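Local atomic coordinates of adhesin LabA (Helicobacter pylori, PDB entry 6GMM), a protein that probably recognises LacdiNAc sugars and mediates attachment of the bacterium to the gastric mucosa as a lectin-like adhesin of the SabA family. Residues 49-54 against 154-159; 96-101 against 126-131; 159-164 against 181-186; 331-336 against 345-350. One frame throughout, in Å; residues are numbered along the deposited sequence.

Contact 1 of 4, residues 49-54 against 154-159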
loop_
_atom_site.group_PDB
_atom_site.type_symbol
_atom_site.label_atom_id
_atom_site.label_comp_id
_atom_site.label_asym_id
_atom_site.label_seq_id
_atom_site.Cartn_x
_atom_site.Cartn_y
_atom_site.Cartn_z
ATOM N N LEU A 49 5.144 10.987 -4.669
ATOM C CA LEU A 49 5.148 9.586 -4.224
ATOM C C LEU A 49 6.541 8.941 -4.236
ATOM O O LEU A 49 6.942 8.334 -3.257
ATOM C CB LEU A 49 4.147 8.748 -5.041
ATOM C CG LEU A 49 2.676 8.866 -4.638
ATOM C CD1 LEU A 49 1.749 8.445 -5.790
ATOM C CD2 LEU A 49 2.354 8.065 -3.374
ATOM N N ILE A 50 7.289 9.097 -5.323
ATOM C CA ILE A 50 8.572 8.428 -5.488
ATOM C C ILE A 50 9.822 9.318 -5.192
ATOM O O ILE A 50 10.929 8.794 -5.194
ATOM C CB ILE A 50 8.615 7.785 -6.909
ATOM C CG1 ILE A 50 8.578 8.857 -8.025
ATOM C CG2 ILE A 50 7.485 6.744 -7.072
ATOM C CD1 ILE A 50 9.287 8.529 -9.320
ATOM N N ASN A 51 9.681 10.628 -4.953
ATOM C CA ASN A 51 10.887 11.403 -4.622
ATOM C C ASN A 51 10.909 11.846 -3.172
ATOM O O ASN A 51 11.984 12.160 -2.653
ATOM C CB ASN A 51 11.100 12.603 -5.545
ATOM C CG ASN A 51 11.395 12.283 -6.989
ATOM O OD1 ASN A 51 11.148 13.097 -7.867
ATOM N ND2 ASN A 51 11.987 11.137 -7.272
ATOM N N ASP A 52 9.733 11.888 -2.525
ATOM C CA ASP A 52 9.587 12.288 -1.126
ATOM C C ASP A 52 9.611 11.124 -0.170
ATOM O O ASP A 52 9.258 10.000 -0.541
ATOM C CB ASP A 52 8.299 13.085 -0.896
ATOM C CG ASP A 52 8.358 14.499 -1.409
ATOM O OD1 ASP A 52 9.461 15.107 -1.358
ATOM O OD2 ASP A 52 7.308 15.005 -1.865
ATOM N N LYS A 53 9.989 11.416 1.081
ATOM C CA LYS A 53 10.053 10.432 2.143
ATOM C C LYS A 53 8.930 10.693 3.158
ATOM O O LYS A 53 8.057 9.841 3.346
ATOM C CB LYS A 53 11.435 10.463 2.835
ATOM C CG LYS A 53 12.620 10.085 1.946
ATOM C CD LYS A 53 13.859 9.814 2.802
ATOM C CE LYS A 53 15.131 9.648 2.005
ATOM N NZ LYS A 53 16.205 9.007 2.806
ATOM N N LYS A 54 8.944 11.880 3.788
ATOM C CA LYS A 54 8.002 12.239 4.838
ATOM C C LYS A 54 6.555 12.252 4.367
ATOM O O LYS A 54 5.726 11.564 4.966
ATOM C CB LYS A 54 8.402 13.568 5.506
ATOM C CG LYS A 54 7.520 14.002 6.676
ATOM C CD LYS A 54 8.072 15.283 7.310
ATOM C CE LYS A 54 7.000 16.275 7.702
ATOM N NZ LYS A 54 7.585 17.528 8.261
ATOM N N ALA A 154 14.483 7.233 -1.286
ATOM C CA ALA A 154 13.166 7.412 -1.900
ATOM C C ALA A 154 12.981 6.342 -2.983
ATOM O O ALA A 154 13.964 5.939 -3.624
ATOM C CB ALA A 154 13.078 8.781 -2.512
ATOM N N LEU A 155 11.731 5.891 -3.193
ATOM C CA LEU A 155 11.405 4.769 -4.073
ATOM C C LEU A 155 11.961 4.873 -5.512
ATOM O O LEU A 155 12.250 3.835 -6.114
ATOM C CB LEU A 155 9.887 4.512 -4.080
ATOM C CG LEU A 155 9.236 4.194 -2.715
ATOM C CD1 LEU A 155 7.873 3.630 -2.906
ATOM C CD2 LEU A 155 10.048 3.177 -1.905
ATOM N N SER A 156 12.162 6.101 -6.035
ATOM C CA SER A 156 12.721 6.324 -7.379
ATOM C C SER A 156 14.189 5.878 -7.441
ATOM O O SER A 156 14.683 5.541 -8.518
ATOM C CB SER A 156 12.629 7.799 -7.761
ATOM O OG SER A 156 13.343 8.652 -6.877
ATOM N N ASP A 157 14.882 5.901 -6.283
ATOM C CA ASP A 157 16.292 5.530 -6.134
ATOM C C ASP A 157 16.430 4.051 -5.705
ATOM O O ASP A 157 16.163 3.711 -4.544
ATOM C CB ASP A 157 16.960 6.477 -5.123
ATOM C CG ASP A 157 18.467 6.349 -5.008
ATOM O OD1 ASP A 157 19.013 5.293 -5.422
ATOM O OD2 ASP A 157 19.101 7.295 -4.485
ATOM N N THR A 158 16.846 3.181 -6.649
ATOM C CA THR A 158 16.927 1.736 -6.407
ATOM C C THR A 158 18.336 1.123 -6.469
ATOM O O THR A 158 18.500 -0.037 -6.094
ATOM C CB THR A 158 16.000 0.969 -7.366
ATOM O OG1 THR A 158 16.380 1.245 -8.714
ATOM C CG2 THR A 158 14.524 1.239 -7.122
ATOM N N ASN A 159 19.327 1.875 -6.966
ATOM C CA ASN A 159 20.686 1.357 -7.105
ATOM C C ASN A 159 21.691 1.850 -6.039
ATOM O O ASN A 159 22.904 1.801 -6.277
ATOM C CB ASN A 159 21.195 1.612 -8.517
ATOM C CG ASN A 159 21.281 0.326 -9.301
ATOM O OD1 ASN A 159 22.371 -0.221 -9.527
ATOM N ND2 ASN A 159 20.124 -0.239 -9.652
HETATM O O HOH W 1 9.357 7.686 -2.008
#

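Contact 2 of 4, residues 96-101 against 126-131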
loop_
_atom_site.group_PDB
_atom_site.type_symbol
_atom_site.label_atom_id
_atom_site.label_comp_id
_atom_site.label_asym_id
_atom_site.label_seq_id
_atom_site.Cartn_x
_atom_site.Cartn_y
_atom_site.Cartn_z
ATOM N N GLN A 96 26.960 -21.549 16.614
ATOM C CA GLN A 96 27.361 -20.217 16.147
ATOM C C GLN A 96 27.027 -19.101 17.157
ATOM O O GLN A 96 26.138 -19.272 17.998
ATOM C CB GLN A 96 26.697 -19.903 14.818
ATOM C CG GLN A 96 27.021 -20.830 13.653
ATOM C CD GLN A 96 26.268 -20.414 12.427
ATOM O OE1 GLN A 96 26.171 -19.225 12.114
ATOM N NE2 GLN A 96 25.713 -21.382 11.704
ATOM N N THR A 97 27.756 -17.964 17.062
ATOM C CA THR A 97 27.620 -16.764 17.907
ATOM C C THR A 97 27.262 -15.548 17.020
ATOM O O THR A 97 27.894 -15.322 15.968
ATOM C CB THR A 97 28.906 -16.540 18.764
ATOM O OG1 THR A 97 29.125 -17.673 19.610
ATOM C CG2 THR A 97 28.837 -15.273 19.633
ATOM N N PHE A 98 26.233 -14.773 17.459
ATOM C CA PHE A 98 25.706 -13.634 16.741
ATOM C C PHE A 98 25.761 -12.369 17.599
ATOM O O PHE A 98 25.256 -12.338 18.725
ATOM C CB PHE A 98 24.282 -13.950 16.256
ATOM C CG PHE A 98 24.159 -15.285 15.533
ATOM C CD1 PHE A 98 23.894 -16.461 16.238
ATOM C CD2 PHE A 98 24.312 -15.363 14.154
ATOM C CE1 PHE A 98 23.786 -17.691 15.569
ATOM C CE2 PHE A 98 24.181 -16.586 13.488
ATOM C CZ PHE A 98 23.943 -17.748 14.203
ATOM N N HIS A 99 26.430 -11.342 17.076
ATOM C CA HIS A 99 26.571 -10.051 17.737
ATOM C C HIS A 99 25.480 -9.100 17.270
ATOM O O HIS A 99 24.874 -9.312 16.209
ATOM C CB HIS A 99 27.927 -9.463 17.394
ATOM C CG HIS A 99 29.034 -10.164 18.094
ATOM N ND1 HIS A 99 29.603 -11.313 17.573
ATOM C CD2 HIS A 99 29.563 -9.923 19.312
ATOM C CE1 HIS A 99 30.487 -11.708 18.468
ATOM N NE2 HIS A 99 30.493 -10.906 19.536
ATOM N N ASN A 100 25.281 -8.004 18.036
ATOM C CA ASN A 100 24.332 -6.931 17.751
ATOM C C ASN A 100 22.907 -7.424 17.638
ATOM O O ASN A 100 22.089 -6.747 17.041
ATOM C CB ASN A 100 24.757 -6.119 16.511
ATOM C CG ASN A 100 26.214 -5.761 16.516
ATOM O OD1 ASN A 100 26.725 -5.138 17.461
ATOM N ND2 ASN A 100 26.914 -6.163 15.467
ATOM N N THR A 101 22.587 -8.566 18.253
ATOM C CA THR A 101 21.222 -9.075 18.227
ATOM C C THR A 101 20.276 -8.174 19.077
ATOM O O THR A 101 20.761 -7.310 19.826
ATOM C CB THR A 101 21.173 -10.557 18.674
ATOM O OG1 THR A 101 21.507 -10.664 20.060
ATOM C CG2 THR A 101 22.035 -11.464 17.804
ATOM N N LEU A 126 14.847 -23.155 18.534
ATOM C CA LEU A 126 15.106 -22.630 17.211
ATOM C C LEU A 126 16.465 -23.117 16.746
ATOM O O LEU A 126 17.438 -22.887 17.413
ATOM C CB LEU A 126 15.036 -21.086 17.215
ATOM C CG LEU A 126 15.007 -20.404 15.854
ATOM C CD1 LEU A 126 13.720 -20.718 15.126
ATOM C CD2 LEU A 126 15.155 -18.888 15.998
ATOM N N SER A 127 16.531 -23.766 15.593
ATOM C CA SER A 127 17.761 -24.211 14.933
ATOM C C SER A 127 18.789 -23.052 14.820
ATOM O O SER A 127 18.394 -21.895 14.702
ATOM C CB SER A 127 17.398 -24.640 13.516
ATOM O OG SER A 127 18.538 -25.124 12.834
ATOM N N THR A 128 20.081 -23.372 14.777
ATOM C CA THR A 128 21.148 -22.378 14.605
ATOM C C THR A 128 21.024 -21.775 13.205
ATOM O O THR A 128 21.016 -20.548 13.104
ATOM C CB THR A 128 22.524 -22.993 14.854
ATOM O OG1 THR A 128 22.594 -23.445 16.212
ATOM C CG2 THR A 128 23.663 -22.012 14.583
ATOM N N GLU A 129 20.801 -22.625 12.154
ATOM C CA GLU A 129 20.626 -22.165 10.767
ATOM C C GLU A 129 19.477 -21.150 10.617
ATOM O O GLU A 129 19.659 -20.141 9.937
ATOM C CB GLU A 129 20.517 -23.318 9.730
ATOM C CG GLU A 129 19.387 -24.325 9.869
ATOM C CD GLU A 129 19.530 -25.607 9.051
ATOM O OE1 GLU A 129 20.490 -25.720 8.251
ATOM O OE2 GLU A 129 18.690 -26.519 9.236
ATOM N N ASN A 130 18.316 -21.386 11.282
ATOM C CA ASN A 130 17.187 -20.444 11.237
ATOM C C ASN A 130 17.506 -19.171 12.032
ATOM O O ASN A 130 17.013 -18.129 11.705
ATOM C CB ASN A 130 15.920 -21.084 11.746
ATOM C CG ASN A 130 15.340 -22.083 10.777
ATOM O OD1 ASN A 130 15.531 -22.009 9.562
ATOM N ND2 ASN A 130 14.587 -23.028 11.294
ATOM N N TYR A 131 18.321 -19.249 13.069
ATOM C CA TYR A 131 18.666 -18.030 13.792
ATOM C C TYR A 131 19.537 -17.189 12.865
ATOM O O TYR A 131 19.235 -16.010 12.677
ATOM C CB TYR A 131 19.341 -18.296 15.157
ATOM C CG TYR A 131 19.411 -17.030 15.983
ATOM C CD1 TYR A 131 20.338 -16.032 15.689
ATOM C CD2 TYR A 131 18.485 -16.780 16.991
ATOM C CE1 TYR A 131 20.358 -14.833 16.394
ATOM C CE2 TYR A 131 18.500 -15.588 17.708
ATOM C CZ TYR A 131 19.429 -14.609 17.394
ATOM O OH TYR A 131 19.427 -13.404 18.051
#

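Contact 3 of 4, residues 159-164 against 181-186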
loop_
_atom_site.group_PDB
_atom_site.type_symbol
_atom_site.label_atom_id
_atom_site.label_comp_id
_atom_site.label_asym_id
_atom_site.label_seq_id
_atom_site.Cartn_x
_atom_site.Cartn_y
_atom_site.Cartn_z
ATOM N N ASN A 159 19.327 1.875 -6.966
ATOM C CA ASN A 159 20.686 1.357 -7.105
ATOM C C ASN A 159 21.691 1.850 -6.039
ATOM O O ASN A 159 22.904 1.801 -6.277
ATOM C CB ASN A 159 21.195 1.612 -8.517
ATOM C CG ASN A 159 21.281 0.326 -9.301
ATOM O OD1 ASN A 159 22.371 -0.221 -9.527
ATOM N ND2 ASN A 159 20.124 -0.239 -9.652
ATOM N N THR A 160 21.204 2.272 -4.850
ATOM C CA THR A 160 22.115 2.672 -3.768
ATOM C C THR A 160 22.657 1.392 -3.107
ATOM O O THR A 160 21.864 0.559 -2.674
ATOM C CB THR A 160 21.443 3.654 -2.786
ATOM O OG1 THR A 160 21.049 4.818 -3.514
ATOM C CG2 THR A 160 22.381 4.070 -1.639
ATOM N N GLU A 161 23.998 1.225 -3.073
ATOM C CA GLU A 161 24.670 0.045 -2.508
ATOM C C GLU A 161 24.696 0.046 -0.980
ATOM O O GLU A 161 24.973 1.078 -0.350
ATOM C CB GLU A 161 26.105 -0.082 -3.069
ATOM C CG GLU A 161 26.866 -1.330 -2.631
ATOM C CD GLU A 161 28.373 -1.290 -2.832
ATOM O OE1 GLU A 161 28.901 -2.210 -3.499
ATOM O OE2 GLU A 161 29.031 -0.359 -2.306
ATOM N N LEU A 162 24.431 -1.135 -0.399
ATOM C CA LEU A 162 24.517 -1.402 1.029
ATOM C C LEU A 162 25.642 -2.435 1.217
ATOM O O LEU A 162 25.565 -3.545 0.674
ATOM C CB LEU A 162 23.182 -1.914 1.605
ATOM C CG LEU A 162 23.111 -2.002 3.138
ATOM C CD1 LEU A 162 23.078 -0.613 3.789
ATOM C CD2 LEU A 162 21.910 -2.794 3.572
ATOM N N LYS A 163 26.715 -2.036 1.921
ATOM C CA LYS A 163 27.886 -2.895 2.123
ATOM C C LYS A 163 28.430 -2.858 3.561
ATOM O O LYS A 163 28.875 -1.809 4.036
ATOM C CB LYS A 163 28.982 -2.549 1.097
ATOM C CG LYS A 163 30.001 -3.659 0.876
ATOM C CD LYS A 163 31.063 -3.268 -0.151
ATOM C CE LYS A 163 32.194 -2.437 0.414
ATOM N NZ LYS A 163 33.172 -2.050 -0.639
ATOM N N PHE A 164 28.413 -4.018 4.234
ATOM C CA PHE A 164 28.888 -4.183 5.612
ATOM C C PHE A 164 29.228 -5.644 5.898
ATOM O O PHE A 164 28.700 -6.548 5.250
ATOM C CB PHE A 164 27.857 -3.662 6.643
ATOM C CG PHE A 164 26.574 -4.464 6.697
ATOM C CD1 PHE A 164 25.570 -4.265 5.759
ATOM C CD2 PHE A 164 26.372 -5.421 7.685
ATOM C CE1 PHE A 164 24.403 -5.031 5.791
ATOM C CE2 PHE A 164 25.196 -6.179 7.722
ATOM C CZ PHE A 164 24.216 -5.971 6.783
ATOM N N GLU A 181 30.849 -10.718 4.506
ATOM C CA GLU A 181 30.646 -9.382 3.979
ATOM C C GLU A 181 29.431 -9.375 3.030
ATOM O O GLU A 181 29.401 -10.097 2.019
ATOM C CB GLU A 181 31.930 -8.848 3.307
ATOM C CG GLU A 181 31.798 -7.418 2.790
ATOM C CD GLU A 181 32.469 -7.099 1.465
ATOM O OE1 GLU A 181 32.377 -7.922 0.522
ATOM O OE2 GLU A 181 33.040 -5.990 1.353
ATOM N N ILE A 182 28.421 -8.565 3.386
ATOM C CA ILE A 182 27.195 -8.423 2.609
ATOM C C ILE A 182 27.331 -7.289 1.610
ATOM O O ILE A 182 27.742 -6.180 1.969
ATOM C CB ILE A 182 25.967 -8.251 3.536
ATOM C CG1 ILE A 182 25.759 -9.497 4.421
ATOM C CG2 ILE A 182 24.696 -7.909 2.769
ATOM C CD1 ILE A 182 25.870 -9.204 5.821
ATOM N N VAL A 183 27.029 -7.595 0.341
ATOM C CA VAL A 183 27.000 -6.622 -0.755
ATOM C C VAL A 183 25.630 -6.749 -1.384
ATOM O O VAL A 183 25.329 -7.775 -1.994
ATOM C CB VAL A 183 28.144 -6.763 -1.789
ATOM C CG1 VAL A 183 28.158 -5.564 -2.721
ATOM C CG2 VAL A 183 29.501 -6.919 -1.104
ATOM N N THR A 184 24.766 -5.746 -1.145
ATOM C CA THR A 184 23.390 -5.688 -1.662
ATOM C C THR A 184 22.963 -4.230 -1.917
ATOM O O THR A 184 23.822 -3.339 -1.906
ATOM C CB THR A 184 22.418 -6.482 -0.742
ATOM O OG1 THR A 184 21.157 -6.592 -1.413
ATOM C CG2 THR A 184 22.232 -5.841 0.639
ATOM N N LYS A 185 21.656 -3.992 -2.209
ATOM C CA LYS A 185 21.132 -2.645 -2.458
ATOM C C LYS A 185 20.278 -2.172 -1.275
ATOM O O LYS A 185 19.560 -2.973 -0.650
ATOM C CB LYS A 185 20.317 -2.559 -3.780
ATOM C CG LYS A 185 21.028 -2.980 -5.077
ATOM C CD LYS A 185 22.108 -2.006 -5.529
ATOM C CE LYS A 185 22.814 -2.485 -6.773
ATOM N NZ LYS A 185 24.091 -1.748 -6.994
ATOM N N ASN A 186 20.375 -0.870 -0.959
ATOM C CA ASN A 186 19.558 -0.223 0.056
ATOM C C ASN A 186 18.376 0.262 -0.750
ATOM O O ASN A 186 18.359 1.402 -1.247
ATOM C CB ASN A 186 20.259 0.968 0.735
ATOM C CG ASN A 186 19.474 1.504 1.921
ATOM O OD1 ASN A 186 18.303 1.159 2.121
ATOM N ND2 ASN A 186 20.103 2.334 2.765
#

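Contact 4 of 4, residues 331-336 against 345-350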
loop_
_atom_site.group_PDB
_atom_site.type_symbol
_atom_site.label_atom_id
_atom_site.label_comp_id
_atom_site.label_asym_id
_atom_site.label_seq_id
_atom_site.Cartn_x
_atom_site.Cartn_y
_atom_site.Cartn_z
ATOM N N ASN A 331 17.013 -0.212 27.219
ATOM C CA ASN A 331 18.464 -0.124 27.274
ATOM C C ASN A 331 19.060 1.128 26.589
ATOM O O ASN A 331 20.285 1.282 26.558
ATOM C CB ASN A 331 19.077 -1.406 26.744
ATOM C CG ASN A 331 19.015 -2.487 27.788
ATOM O OD1 ASN A 331 19.689 -2.408 28.818
ATOM N ND2 ASN A 331 18.138 -3.468 27.593
ATOM N N GLY A 332 18.205 2.034 26.117
ATOM C CA GLY A 332 18.649 3.300 25.535
ATOM C C GLY A 332 19.150 3.255 24.106
ATOM O O GLY A 332 19.904 4.140 23.687
ATOM N N HIS A 333 18.714 2.254 23.337
ATOM C CA HIS A 333 19.073 2.174 21.929
ATOM C C HIS A 333 18.051 2.976 21.106
ATOM O O HIS A 333 16.918 2.535 20.926
ATOM C CB HIS A 333 19.116 0.719 21.459
ATOM C CG HIS A 333 20.164 -0.105 22.128
ATOM N ND1 HIS A 333 20.304 -1.447 21.840
ATOM C CD2 HIS A 333 21.102 0.252 23.038
ATOM C CE1 HIS A 333 21.301 -1.870 22.596
ATOM N NE2 HIS A 333 21.812 -0.883 23.338
ATOM N N LEU A 334 18.440 4.170 20.658
ATOM C CA LEU A 334 17.614 5.057 19.825
ATOM C C LEU A 334 18.459 5.541 18.640
ATOM O O LEU A 334 19.632 5.173 18.522
ATOM C CB LEU A 334 17.123 6.283 20.635
ATOM C CG LEU A 334 16.114 6.070 21.765
ATOM C CD1 LEU A 334 15.706 7.385 22.368
ATOM C CD2 LEU A 334 14.888 5.338 21.296
ATOM N N ARG A 335 17.877 6.400 17.790
ATOM C CA ARG A 335 18.558 6.981 16.640
ATOM C C ARG A 335 19.498 8.112 17.074
ATOM O O ARG A 335 19.299 8.688 18.147
ATOM C CB ARG A 335 17.530 7.497 15.619
ATOM C CG ARG A 335 16.698 6.399 14.974
ATOM C CD ARG A 335 15.434 6.941 14.311
ATOM N NE ARG A 335 14.794 5.876 13.542
ATOM C CZ ARG A 335 13.578 5.924 13.020
ATOM N NH1 ARG A 335 12.810 6.995 13.202
ATOM N NH2 ARG A 335 13.113 4.900 12.312
ATOM N N GLY A 336 20.499 8.399 16.234
ATOM C CA GLY A 336 21.493 9.462 16.397
ATOM C C GLY A 336 21.961 9.756 17.808
ATOM O O GLY A 336 21.454 10.676 18.453
ATOM N N ASN A 345 26.657 2.932 15.739
ATOM C CA ASN A 345 25.743 1.830 16.052
ATOM C C ASN A 345 24.456 2.020 15.264
ATOM O O ASN A 345 24.000 3.154 15.081
ATOM C CB ASN A 345 25.425 1.777 17.553
ATOM C CG ASN A 345 26.631 1.694 18.459
ATOM O OD1 ASN A 345 27.052 2.688 19.072
ATOM N ND2 ASN A 345 27.200 0.499 18.576
ATOM N N THR A 346 23.866 0.910 14.809
ATOM C CA THR A 346 22.641 0.934 14.023
ATOM C C THR A 346 21.447 0.448 14.856
ATOM O O THR A 346 21.224 -0.758 14.994
ATOM C CB THR A 346 22.835 0.186 12.692
ATOM O OG1 THR A 346 23.302 -1.141 12.958
ATOM C CG2 THR A 346 23.796 0.903 11.756
ATOM N N TRP A 347 20.701 1.408 15.433
ATOM C CA TRP A 347 19.507 1.148 16.247
ATOM C C TRP A 347 18.316 1.962 15.752
ATOM O O TRP A 347 17.405 2.271 16.522
ATOM C CB TRP A 347 19.747 1.481 17.733
ATOM C CG TRP A 347 20.876 0.772 18.388
ATOM C CD1 TRP A 347 21.112 -0.569 18.400
ATOM C CD2 TRP A 347 21.855 1.362 19.243
ATOM N NE1 TRP A 347 22.202 -0.850 19.193
ATOM C CE2 TRP A 347 22.684 0.319 19.715
ATOM C CE3 TRP A 347 22.106 2.674 19.672
ATOM C CZ2 TRP A 347 23.754 0.548 20.583
ATOM C CZ3 TRP A 347 23.172 2.901 20.528
ATOM C CH2 TRP A 347 23.984 1.846 20.969
ATOM N N GLY A 348 18.351 2.304 14.478
ATOM C CA GLY A 348 17.341 3.108 13.805
ATOM C C GLY A 348 16.012 2.436 13.543
ATOM O O GLY A 348 15.013 3.134 13.422
ATOM N N ALA A 349 15.971 1.102 13.454
ATOM C CA ALA A 349 14.739 0.381 13.116
ATOM C C ALA A 349 14.094 -0.400 14.246
ATOM O O ALA A 349 14.772 -0.818 15.178
ATOM C CB ALA A 349 15.005 -0.561 11.949
ATOM N N GLY A 350 12.796 -0.656 14.112
ATOM C CA GLY A 350 12.075 -1.503 15.053
ATOM C C GLY A 350 11.021 -0.907 15.955
ATOM O O GLY A 350 10.463 0.167 15.689
HETATM O O HOH W 2 15.845 1.335 18.555
HETATM O O HOH W 3 21.498 4.087 16.384
#

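Contact 1 of 4, residues 49-54 against 154-159
The C-terminal end of helix 32-50 meets a type I beta turn, Ala154 to Asp157, and the carbonyl of Ile50, near the end of the helix, is where the two segments are joined. Ser156 grips this oxygen twice. Its backbone N donates to Ile50 O over 3.1 Å, in the carbonyl plane and on a lone pair, whereas Ser156 OG reaches Ile50 O at 2.9 Å from above that plane. The hydroxyl can do so because it lies between its own backbone N and carbonyl carbon (chi1 60°), folded back close to the main chain. The turn itself is closed by Asp157 N on Ala154 O, 2.8 Å apart. Ala154 sets its methyl against the outgoing backbone, CB being 3.4 Å from Ile50 O. On the apolar side Ile50 CD1 rests on Ser156 CB at 3.8 Å. A water knits the helix end to the turn: it donates to Leu49 O and Asp52 O and accepts from Leu155 N, so one carbonyl of the final helical turn, one of the chain that follows and one amide of the turn are linked by one molecule. The extended chain of Lys53 runs past Ala154, and its NZ bonds to Ile152 O. Ile50 packs on helix 239-264 at Ser259, Val262 and Ala263, while Leu155 reaches both that helix and Ala58 and Val62 of helix 57-76.

Contact 2 of 4, residues 96-101 against 126-131
Phe98, on the short strand 96-98, meets Tyr131 in the first turn of helix 128-145, and this aromatic pair is the dense part of the contact. Tyr131 CD1 sits over one face of the Phe98 ring, toward that ring's rim and 3.6 Å from Phe98 CD1. The rings are neither stacked nor edge-to-face: their planes meet at 41° with centroids 5.0 Å apart, and the side chains run past one another head to tail. Tyr131 projects with CG anti to its backbone N (chi1 -168°), which carries the ring along to Thr101. There the methyl Thr101 CG2 comes up at the ring edge, 3.3 Å from Tyr131 OH, the two side chains lying roughly perpendicular. Trp73 also meets the Tyr131 ring, and Ile111 and Cys113 of the paired strand 111-113 press on it too.

Toward Gln96 the contact is thinner and partly open to solvent. The Gln96 side chain is draped over a single methyl, Thr128 CG2, which lies 3.7 Å from Gln96 CB and 3.6 Å from Gln96 NE2. Both polar ends look elsewhere: Gln96 NE2 bonds to Gly93 O, and Thr128 OG1 to Gly94 O, in the loop that leads into the strand. Strand and helix start are therefore joined here by van der Waals packing of side chains, while the hydrogen bonds of Gln96 and Thr128 go to Gly93 and Gly94 instead.

Contact 3 of 4, residues 159-164 against 181-186
Thr184 O receives the amide of Leu162 at 2.7 Å. The bond belongs to a two-stranded antiparallel sheet, a beta hairpin of strands 161-165 and 181-185. Leu162 and Thr184 form a hydrogen-bonded pair, with Thr184 N returning to Leu162 O at 3.0 Å; Phe164 and Ile182 form the next one, their reciprocal bonds including Ile182 N to Phe164 O. Between these lies the non-hydrogen-bonded pair of Lys163 and Val183, where Lys163 CA makes a CA-H...O contact with Ile182 O. Past the strands, Asn186 N closes on Thr160 O at 2.7 Å and extends the ladder.

The two sheet faces differ in character. Leu162, Phe164, Ile182 and Thr184 share one, turned toward the helices: Ile140 of helix 128-145 touches the first three, and Val190 of helix 188-205 touches Thr184. Phe164 and Ile182 run alongside one another. With CG of Phe164 between the backbone N and carbonyl carbon (chi1 67°), the ring leans across to its neighbour, taking Ile182 CB over one face, toward the rim, and bringing Phe164 CE2 within 3.6 Å of Ile182 CD1.

Lys163 and Val183 occupy the other, exposed face, also in parallel, Lys163 CG being 3.8 Å from Val183 CG2. Lys163 bends at chi3, and its NZ remains 4.4 Å from Glu181 OE2, beyond a salt bridge, though the opposite charges would probably attract weakly. At the far end the bent chain of Lys185 brings NZ to Asn159 OD1 in a weak bond of 3.4 Å.

Contact 4 of 4, residues 331-336 against 345-350
With CG beside the backbone N in both residues (chi1 -64° in His333, -57° in Trp347), the two rings are brought over one another. They form an offset stack: the imidazole and the five-membered ring of the indole lie almost parallel, planes at 7°, with centroids 3.8 Å apart. Trp347 CE2 sits 3.5 Å above the centre of the His333 ring. His333 CB follows the same indole face and makes a CH-pi contact with the five-membered ring. His333 ND1 has its hydrogen bond with Glu328 OE1 of helix 327-330, which would help fix the rotation of the imidazole. The opposite indole face carries Asn345 CB, and Leu334 O meets the edge of the indole, 3.7 Å from Trp347 CE3.

All this belongs to a long connection between helices 327-330 and 354-366, in a loop closed by the disulfide Cys326-Cys351. The chain enters it through a Schellman motif in which Gly332 has positive phi. Further along, Arg335 extends from CG to NE and grips one carbonyl side-on: NE and NH2 each donate to Gly348 O at 2.8 Å, NE on a lone pair and NH2 from nearly straight ahead. Tyr353 makes a cation-pi contact with Arg335 and its hydroxyl bonds to the Arg335 amide. One water lies within hydrogen-bonding distance of Leu334 O and Asn345 O and accepts from Trp347 N; a second lies between His333 O and Trp347 O, 2.7 Å from the latter.

Contact 1 lies nearest the centre of the chain; the other three lie farther out. Contact 2 falls between the two segments of contact 1 in sequence, yet their centres are 33 Å apart; contacts 3 and 4 come later. Contacts 1 and 3 share Asn159, where the loop of contact 1 runs into the hairpin, and their centres are about 17 Å apart. Helix 128-145 is the common element of the outer three: it begins in contact 2, carries the hairpin of contact 3 on Ile140 and receives Arg335 and Ala349 of contact 4 on Phe145. The centres of contacts 2, 3 and 4 are about 20 to 21 Å apart, so three separate contacts are arranged along one helix.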